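Local coordinates for periplasmic binding protein/LacI transcriptional regulator (PDB 5OCP) that binds the arabinofuranose forms of L-arabinose as the periplasmic component of an ABC transporter, probably delivering the sugar to its membrane partner, at residues W117-T122 with C126-L131; E174-F179 with Q186-V191; A205-E208 with K212-K215. One frame throughout, in Å; residues are numbered along the deposited sequence.

Contact 1 (W117-T122 with C126-L131); sequences WLMDKT and CDIAEL
Leu118 and Ile128 meet tip to tip between helix 107-121 and strand 126-132, with Leu118 CD2 4.1 Å from Ile128 CD1. The same methyl lies 4.1 Å from Cys126 SG, so one branch of the leucine touches two residues of the strand. Leu118 CG stands anti to the backbone N (chi1 -176°), beside the carbonyl carbon, which carries CD2 across the gap. Met119 starts alongside rather than facing the strand, but its chain bends at chi2 and chi3 and sets CE 4.3 Å from Cys126 CB and equally near Ile128 CD1. At the helix C-terminus, Thr122 lies against Cys126: its OG1 is 3.7 Å from Cys126 CB and its CG2 4.0 Å from Cys126 SG.

These contacts belong to a helix-to-strand connection of the two-domain periplasmic binding protein fold, in which the C-terminal end of helix 107-121 packs on the start of strand 126-132 in the mixed sheet. The short helix and strand axes run at 142°, nearer antiparallel than parallel.

Further out, Thr122 is anchored at the helix end: its N and OG1 both donate to Leu118 O, from opposite faces of the carbonyl plane, the OG1 bond measuring 2.8 Å. Cys126 is tethered by a disulfide to Cys189. Phe147 of helix 138-151 touches both Leu118 and Ile128, and Tyr154, Ile151 and Ala157 touch Met119.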
loop_
_atom_site.group_PDB
_atom_site.type_symbol
_atom_site.label_atom_id
_atom_site.label_comp_id
_atom_site.label_asym_id
_atom_site.label_seq_id
_atom_site.Cartn_x
_atom_site.Cartn_y
_atom_site.Cartn_z
ATOM N N TRP A 117 16.464 -2.161 8.556
ATOM C CA TRP A 117 17.218 -2.954 7.627
ATOM C C TRP A 117 18.301 -2.087 6.938
ATOM O O TRP A 117 19.470 -2.479 6.822
ATOM C CB TRP A 117 16.323 -3.634 6.559
ATOM C CG TRP A 117 17.149 -4.490 5.635
ATOM C CD1 TRP A 117 17.483 -5.835 5.814
ATOM C CD2 TRP A 117 17.788 -4.095 4.399
ATOM N NE1 TRP A 117 18.319 -6.237 4.771
ATOM C CE2 TRP A 117 18.562 -5.179 3.947
ATOM C CE3 TRP A 117 17.861 -2.901 3.708
ATOM C CZ2 TRP A 117 19.284 -5.133 2.772
ATOM C CZ3 TRP A 117 18.643 -2.831 2.547
ATOM C CH2 TRP A 117 19.343 -3.943 2.111
ATOM N N LEU A 118 17.861 -0.913 6.476
ATOM C CA LEU A 118 18.784 0.007 5.820
ATOM C C LEU A 118 19.907 0.479 6.768
ATOM O O LEU A 118 21.076 0.568 6.349
ATOM C CB LEU A 118 18.026 1.213 5.266
ATOM C CG LEU A 118 18.879 2.186 4.473
ATOM C CD1 LEU A 118 19.462 1.577 3.203
ATOM C CD2 LEU A 118 18.056 3.441 4.184
ATOM N N MET A 119 19.571 0.766 8.017
ATOM C CA MET A 119 20.629 1.145 8.975
ATOM C C MET A 119 21.603 0.025 9.196
ATOM O O MET A 119 22.808 0.274 9.338
ATOM C CB MET A 119 20.056 1.647 10.295
ATOM C CG MET A 119 19.107 2.853 10.169
ATOM S SD MET A 119 20.038 4.302 9.649
ATOM C CE MET A 119 19.767 4.307 7.863
ATOM N N ASP A 120 21.126 -1.210 9.235
ATOM C CA ASP A 120 21.999 -2.358 9.441
ATOM C C ASP A 120 22.916 -2.537 8.237
ATOM O O ASP A 120 24.126 -2.726 8.391
ATOM C CB ASP A 120 21.197 -3.632 9.677
ATOM C CG ASP A 120 20.417 -3.642 10.946
ATOM O OD1 ASP A 120 20.632 -2.810 11.863
ATOM O OD2 ASP A 120 19.484 -4.521 11.007
ATOM N N LYS A 121 22.377 -2.343 7.034
ATOM C CA LYS A 121 23.042 -2.541 5.769
ATOM C C LYS A 121 24.178 -1.535 5.621
ATOM O O LYS A 121 25.219 -1.881 5.071
ATOM C CB LYS A 121 22.056 -2.336 4.622
ATOM C CG LYS A 121 22.626 -2.476 3.218
ATOM C CD LYS A 121 23.175 -3.818 2.845
ATOM C CE LYS A 121 23.553 -3.864 1.367
ATOM N NZ LYS A 121 23.980 -5.260 1.085
ATOM N N THR A 122 23.934 -0.303 6.066
ATOM C CA THR A 122 24.837 0.813 5.828
ATOM C C THR A 122 25.618 1.171 7.081
ATOM O O THR A 122 26.306 2.211 7.084
ATOM C CB THR A 122 24.024 2.032 5.353
ATOM O OG1 THR A 122 23.133 2.437 6.400
ATOM C CG2 THR A 122 23.259 1.703 4.163
ATOM N N CYS A 126 24.361 6.978 5.992
ATOM C CA CYS A 126 23.525 6.918 4.775
ATOM C C CYS A 126 22.785 8.224 4.530
ATOM O O CYS A 126 21.885 8.602 5.344
ATOM C CB CYS A 126 22.484 5.753 4.921
ATOM S SG CYS A 126 21.663 5.267 3.393
ATOM N N ASP A 127 23.093 8.879 3.420
ATOM C CA ASP A 127 22.224 9.959 2.951
ATOM C C ASP A 127 21.137 9.405 2.069
ATOM O O ASP A 127 21.405 8.785 1.038
ATOM C CB ASP A 127 22.980 10.985 2.152
ATOM C CG ASP A 127 23.780 11.986 3.040
ATOM O OD1 ASP A 127 23.669 11.986 4.294
ATOM O OD2 ASP A 127 24.576 12.745 2.426
ATOM N N ILE A 128 19.922 9.761 2.391
ATOM C CA ILE A 128 18.766 9.085 1.807
ATOM C C ILE A 128 17.894 10.066 1.023
ATOM O O ILE A 128 17.607 11.163 1.541
ATOM C CB ILE A 128 17.887 8.537 2.985
ATOM C CG1 ILE A 128 18.691 7.518 3.843
ATOM C CG2 ILE A 128 16.568 7.894 2.482
ATOM C CD1 ILE A 128 18.233 7.413 5.252
ATOM N N ALA A 129 17.375 9.609 -0.092
ATOM C CA ALA A 129 16.322 10.332 -0.817
ATOM C C ALA A 129 15.003 9.604 -0.619
ATOM O O ALA A 129 14.957 8.351 -0.907
ATOM C CB ALA A 129 16.642 10.378 -2.284
ATOM N N GLU A 130 13.989 10.344 -0.204
ATOM C CA GLU A 130 12.662 9.783 0.050
ATOM C C GLU A 130 11.686 10.102 -1.061
ATOM O O GLU A 130 11.427 11.299 -1.362
ATOM C CB GLU A 130 12.139 10.347 1.378
ATOM C CG GLU A 130 10.746 9.839 1.748
ATOM C CD GLU A 130 10.243 10.433 3.051
ATOM O OE1 GLU A 130 10.740 11.505 3.430
ATOM O OE2 GLU A 130 9.307 9.871 3.688
ATOM N N LEU A 131 11.068 9.047 -1.634
ATOM C CA LEU A 131 9.958 9.206 -2.561
ATOM C C LEU A 131 8.694 8.921 -1.790
ATOM O O LEU A 131 8.390 7.779 -1.431
ATOM C CB LEU A 131 10.054 8.269 -3.762
ATOM C CG LEU A 131 11.246 8.454 -4.640
ATOM C CD1 LEU A 131 11.401 7.346 -5.685
ATOM C CD2 LEU A 131 11.090 9.813 -5.300
#

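Contact 2 (E174-F179 with Q186-V191); sequences EVMEGF and QPLCAV
Met176 carries this contact almost alone, sending its thioether from helix 169-183 to Val191 and Leu188. The nearest approach is 3.6 Å, between Met176 SD and Val191 CG2, and Met176 CE lies 3.7 Å from the same valine methyl. Sulfur and terminal methyl therefore both rest on one branch, and the two side chains cross obliquely. Toward Leu188 the geometry differs: the meeting is tip to tip, with Met176 CE 4.0 Å from Leu188 CD1. No hydrogen bond spans the segments; the contact is apolar, and all three residues are buried.

The conformation of the methionine explains its reach. The bond from its CA to CB does not aim at the other segment, but CG lies anti to the backbone N (chi1 -171°), and bends at chi2 (66°) and chi3 bring SD and CE over Val191. Val191 presents CG2, the branch beside its backbone N, while CG1, anti to that N, stays farther from Met176 than CG2 does. Leu188 points CD1 at the methyl of Met176.

Ala202, Ala205 and Ile206 of helix 196-208 pack on Met176, and Val160 of strand 157-164 packs on Leu188. Helix 169-183 also touches strand 126-132, where Val175 and Phe179 reach Leu131.

The arrangement belongs to a beta-alpha-beta crossover: strand 157-164 leads through helix 169-183 to strand 190-193, parallel to it, and strand 126-132 lies between the two in the sheet, as expected of the alpha/beta domains of type I periplasmic binding proteins.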
loop_
_atom_site.group_PDB
_atom_site.type_symbol
_atom_site.label_atom_id
_atom_site.label_comp_id
_atom_site.label_asym_id
_atom_site.label_seq_id
_atom_site.Cartn_x
_atom_site.Cartn_y
_atom_site.Cartn_z
ATOM N N GLU A 174 10.254 10.635 -12.459
ATOM C CA GLU A 174 10.437 12.089 -12.672
ATOM C C GLU A 174 11.056 12.737 -11.463
ATOM O O GLU A 174 11.992 13.612 -11.533
ATOM C CB GLU A 174 9.026 12.716 -13.002
ATOM C CG GLU A 174 9.067 14.177 -13.446
ATOM C CD GLU A 174 7.651 14.772 -13.458
ATOM O OE1 GLU A 174 6.718 14.042 -13.902
ATOM O OE2 GLU A 174 7.491 15.919 -13.008
ATOM N N VAL A 175 10.513 12.379 -10.297
ATOM C CA VAL A 175 11.031 12.929 -9.068
ATOM C C VAL A 175 12.504 12.544 -8.823
ATOM O O VAL A 175 13.324 13.368 -8.375
ATOM C CB VAL A 175 10.110 12.554 -7.865
ATOM C CG1 VAL A 175 10.727 13.051 -6.605
ATOM C CG2 VAL A 175 8.700 13.191 -8.016
ATOM N N MET A 176 12.826 11.266 -9.068
ATOM C CA MET A 176 14.160 10.739 -8.856
ATOM C C MET A 176 15.166 11.468 -9.814
ATOM O O MET A 176 16.247 11.858 -9.381
ATOM C CB MET A 176 14.257 9.236 -9.141
ATOM C CG MET A 176 15.591 8.643 -8.714
ATOM S SD MET A 176 15.827 8.699 -6.907
ATOM C CE MET A 176 17.572 8.932 -6.938
ATOM N N GLU A 177 14.767 11.626 -11.078
ATOM C CA GLU A 177 15.562 12.472 -12.037
ATOM C C GLU A 177 15.863 13.782 -11.428
ATOM O O GLU A 177 17.044 14.253 -11.461
ATOM C CB GLU A 177 14.803 12.809 -13.290
ATOM C CG GLU A 177 14.561 11.668 -14.177
ATOM C CD GLU A 177 14.082 12.123 -15.571
ATOM O OE1 GLU A 177 14.492 13.242 -16.029
ATOM O OE2 GLU A 177 13.318 11.332 -16.177
ATOM N N GLY A 178 14.828 14.411 -10.838
ATOM C CA GLY A 178 14.993 15.715 -10.194
ATOM C C GLY A 178 15.987 15.669 -9.070
ATOM O O GLY A 178 16.869 16.512 -8.961
ATOM N N PHE A 179 15.871 14.686 -8.173
ATOM C CA PHE A 179 16.810 14.529 -7.083
ATOM C C PHE A 179 18.289 14.452 -7.493
ATOM O O PHE A 179 19.143 15.030 -6.850
ATOM C CB PHE A 179 16.463 13.233 -6.294
ATOM C CG PHE A 179 15.211 13.305 -5.440
ATOM C CD1 PHE A 179 14.476 14.480 -5.215
ATOM C CD2 PHE A 179 14.732 12.120 -4.862
ATOM C CE1 PHE A 179 13.356 14.445 -4.386
ATOM C CE2 PHE A 179 13.622 12.094 -4.035
ATOM C CZ PHE A 179 12.959 13.254 -3.751
ATOM N N GLN A 186 26.777 14.897 -5.619
ATOM C CA GLN A 186 27.012 14.394 -4.298
ATOM C C GLN A 186 26.343 13.002 -4.214
ATOM O O GLN A 186 25.193 12.914 -4.571
ATOM C CB GLN A 186 26.412 15.294 -3.289
ATOM C CG GLN A 186 26.770 14.943 -1.885
ATOM C CD GLN A 186 26.111 15.897 -0.921
ATOM O OE1 GLN A 186 25.401 16.838 -1.329
ATOM N NE2 GLN A 186 26.317 15.657 0.379
ATOM N N PRO A 187 27.111 11.952 -3.861
ATOM C CA PRO A 187 26.498 10.609 -3.856
ATOM C C PRO A 187 25.352 10.507 -2.892
ATOM O O PRO A 187 25.453 11.025 -1.775
ATOM C CB PRO A 187 27.641 9.673 -3.503
ATOM C CG PRO A 187 28.851 10.491 -3.392
ATOM C CD PRO A 187 28.581 11.882 -3.797
ATOM N N LEU A 188 24.286 9.829 -3.340
ATOM C CA LEU A 188 23.236 9.303 -2.474
ATOM C C LEU A 188 23.537 7.893 -2.076
ATOM O O LEU A 188 24.092 7.147 -2.815
ATOM C CB LEU A 188 21.924 9.330 -3.214
ATOM C CG LEU A 188 21.317 10.720 -3.351
ATOM C CD1 LEU A 188 20.142 10.585 -4.306
ATOM C CD2 LEU A 188 20.781 11.202 -1.998
ATOM N N CYS A 189 23.250 7.569 -0.839
ATOM C CA CYS A 189 23.447 6.177 -0.320
ATOM C C CYS A 189 22.262 5.328 -0.745
ATOM O O CYS A 189 22.410 4.142 -1.080
ATOM C CB CYS A 189 23.552 6.224 1.157
ATOM S SG CYS A 189 23.272 4.682 2.080
ATOM N N ALA A 190 21.076 5.886 -0.607
ATOM C CA ALA A 190 19.868 5.088 -0.774
ATOM C C ALA A 190 18.660 5.889 -1.175
ATOM O O ALA A 190 18.561 7.053 -0.803
ATOM C CB ALA A 190 19.524 4.332 0.494
ATOM N N VAL A 191 17.717 5.215 -1.827
ATOM C CA VAL A 191 16.364 5.697 -2.052
ATOM C C VAL A 191 15.406 4.879 -1.153
ATOM O O VAL A 191 15.479 3.649 -1.135
ATOM C CB VAL A 191 15.946 5.540 -3.516
ATOM C CG1 VAL A 191 14.440 5.869 -3.757
ATOM C CG2 VAL A 191 16.837 6.415 -4.366
#

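Contact 3 (A205-E208 with K212-K215); sequences AIKE and KPGK
Pro213 sits against two consecutive helix residues, Ile206 and Lys207, at the turn of a beta-alpha-beta unit in which helix 196-208 connects the parallel, neighbouring strands 190-193 and 218-221. Ile206 places a methyl over one face of the proline ring, close to its centre: Ile206 CG2 is 3.7 Å from Pro213 N and 3.8 Å from Pro213 CB. A chi1 of -70° puts CG1 of Ile206 beside the backbone N and leaves CG2 anti to it, over the proline.

Lys207 approaches differently, crossing the proline at about a right angle along the CG-CD edge of the ring. Its CG lies 3.8 Å from Pro213 CD and its CE 3.9 Å from Pro213 CG; since the chain is extended beyond CG, the aliphatic part of the lysine runs past that edge. The charged end continues to Asp236, where NZ forms a salt bridge.

After Pro213, Gly214 has phi 88°, and its O accepts a hydrogen bond from Asn238 ND2. Ile219 of strand 218-221 touches both Ile206 and Pro213. With Pro213 and Gly214 at its two central positions, 212-215 is a type II beta turn, closed by a weak 3.3 Å hydrogen bond from Lys215 N to Lys212 O.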
loop_
_atom_site.group_PDB
_atom_site.type_symbol
_atom_site.label_atom_id
_atom_site.label_comp_id
_atom_site.label_asym_id
_atom_site.label_seq_id
_atom_site.Cartn_x
_atom_site.Cartn_y
_atom_site.Cartn_z
ATOM N N ALA A 205 15.492 6.001 -13.654
ATOM C CA ALA A 205 16.174 7.308 -13.566
ATOM C C ALA A 205 17.663 7.135 -13.197
ATOM O O ALA A 205 18.561 7.854 -13.695
ATOM C CB ALA A 205 15.517 8.214 -12.523
ATOM N N ILE A 206 17.930 6.222 -12.255
ATOM C CA ILE A 206 19.291 6.003 -11.782
ATOM C C ILE A 206 20.128 5.464 -12.925
ATOM O O ILE A 206 21.284 5.909 -13.063
ATOM C CB ILE A 206 19.265 5.069 -10.565
ATOM C CG1 ILE A 206 18.645 5.864 -9.401
ATOM C CG2 ILE A 206 20.635 4.654 -10.124
ATOM C CD1 ILE A 206 18.296 4.997 -8.150
ATOM N N LYS A 207 19.604 4.474 -13.638
ATOM C CA LYS A 207 20.266 3.903 -14.808
ATOM C C LYS A 207 20.535 4.990 -15.821
ATOM O O LYS A 207 21.645 5.016 -16.406
ATOM C CB LYS A 207 19.477 2.783 -15.430
ATOM C CG LYS A 207 19.594 1.530 -14.555
ATOM C CD LYS A 207 18.881 0.427 -15.256
ATOM C CE LYS A 207 19.178 -0.769 -14.407
ATOM N NZ LYS A 207 18.348 -1.869 -14.861
ATOM N N GLU A 208 19.563 5.835 -16.074
ATOM C CA GLU A 208 19.736 6.874 -17.118
ATOM C C GLU A 208 20.814 7.836 -16.700
ATOM O O GLU A 208 21.473 8.435 -17.559
ATOM C CB GLU A 208 18.441 7.566 -17.442
ATOM C CG GLU A 208 17.451 6.612 -18.127
ATOM C CD GLU A 208 16.097 7.243 -18.465
ATOM O OE1 GLU A 208 15.844 8.435 -18.110
ATOM O OE2 GLU A 208 15.303 6.546 -19.155
ATOM N N LYS A 212 24.502 2.663 -10.818
ATOM C CA LYS A 212 24.036 1.269 -10.682
ATOM C C LYS A 212 23.051 1.138 -9.509
ATOM O O LYS A 212 23.454 1.212 -8.365
ATOM C CB LYS A 212 25.220 0.290 -10.451
ATOM C CG LYS A 212 26.016 -0.015 -11.726
ATOM C CD LYS A 212 26.398 -1.504 -11.786
ATOM C CE LYS A 212 27.081 -1.890 -13.095
ATOM N NZ LYS A 212 28.521 -1.485 -13.084
ATOM N N PRO A 213 21.761 1.093 -9.833
ATOM C CA PRO A 213 20.801 0.969 -8.729
ATOM C C PRO A 213 20.973 -0.436 -8.111
ATOM O O PRO A 213 21.282 -1.420 -8.812
ATOM C CB PRO A 213 19.474 1.132 -9.453
ATOM C CG PRO A 213 19.692 0.543 -10.761
ATOM C CD PRO A 213 21.110 0.967 -11.133
ATOM N N GLY A 214 20.777 -0.503 -6.804
ATOM C CA GLY A 214 20.963 -1.747 -6.071
ATOM C C GLY A 214 22.382 -1.972 -5.589
ATOM O O GLY A 214 22.623 -2.859 -4.765
ATOM N N LYS A 215 23.336 -1.206 -6.115
ATOM C CA LYS A 215 24.736 -1.330 -5.710
ATOM C C LYS A 215 25.258 0.025 -5.315
ATOM O O LYS A 215 25.556 0.250 -4.129
ATOM C CB LYS A 215 25.482 -1.876 -6.925
ATOM C CG LYS A 215 27.001 -1.899 -6.783
ATOM C CD LYS A 215 27.478 -2.830 -5.695
ATOM C CE LYS A 215 28.979 -3.117 -5.825
ATOM N NZ LYS A 215 29.792 -1.871 -5.638
#

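In the fold
The contacts follow in series along the chain, each closing before the next opens, and all lie in the domain built on the mixed sheet. Centres of contacts 1 and 2 are about 12 Å apart, those of 2 and 3 about 10 Å, and those of 1 and 3 about 15 Å. Contacts 1 and 2 are linked by the Cys126-Cys189 disulfide and a probable hydrogen bond from Cys189 N to Asp127 O, beside the adjoining strands 126-132 and 190-193. Contacts 2 and 3 meet where helices 169-183 and 196-208 pack, with Met176 CB 3.8 Å from Ala205 CB. Contact 2 thus bridges the others, making three of the domain's helix-to-strand connections one continuous packed region.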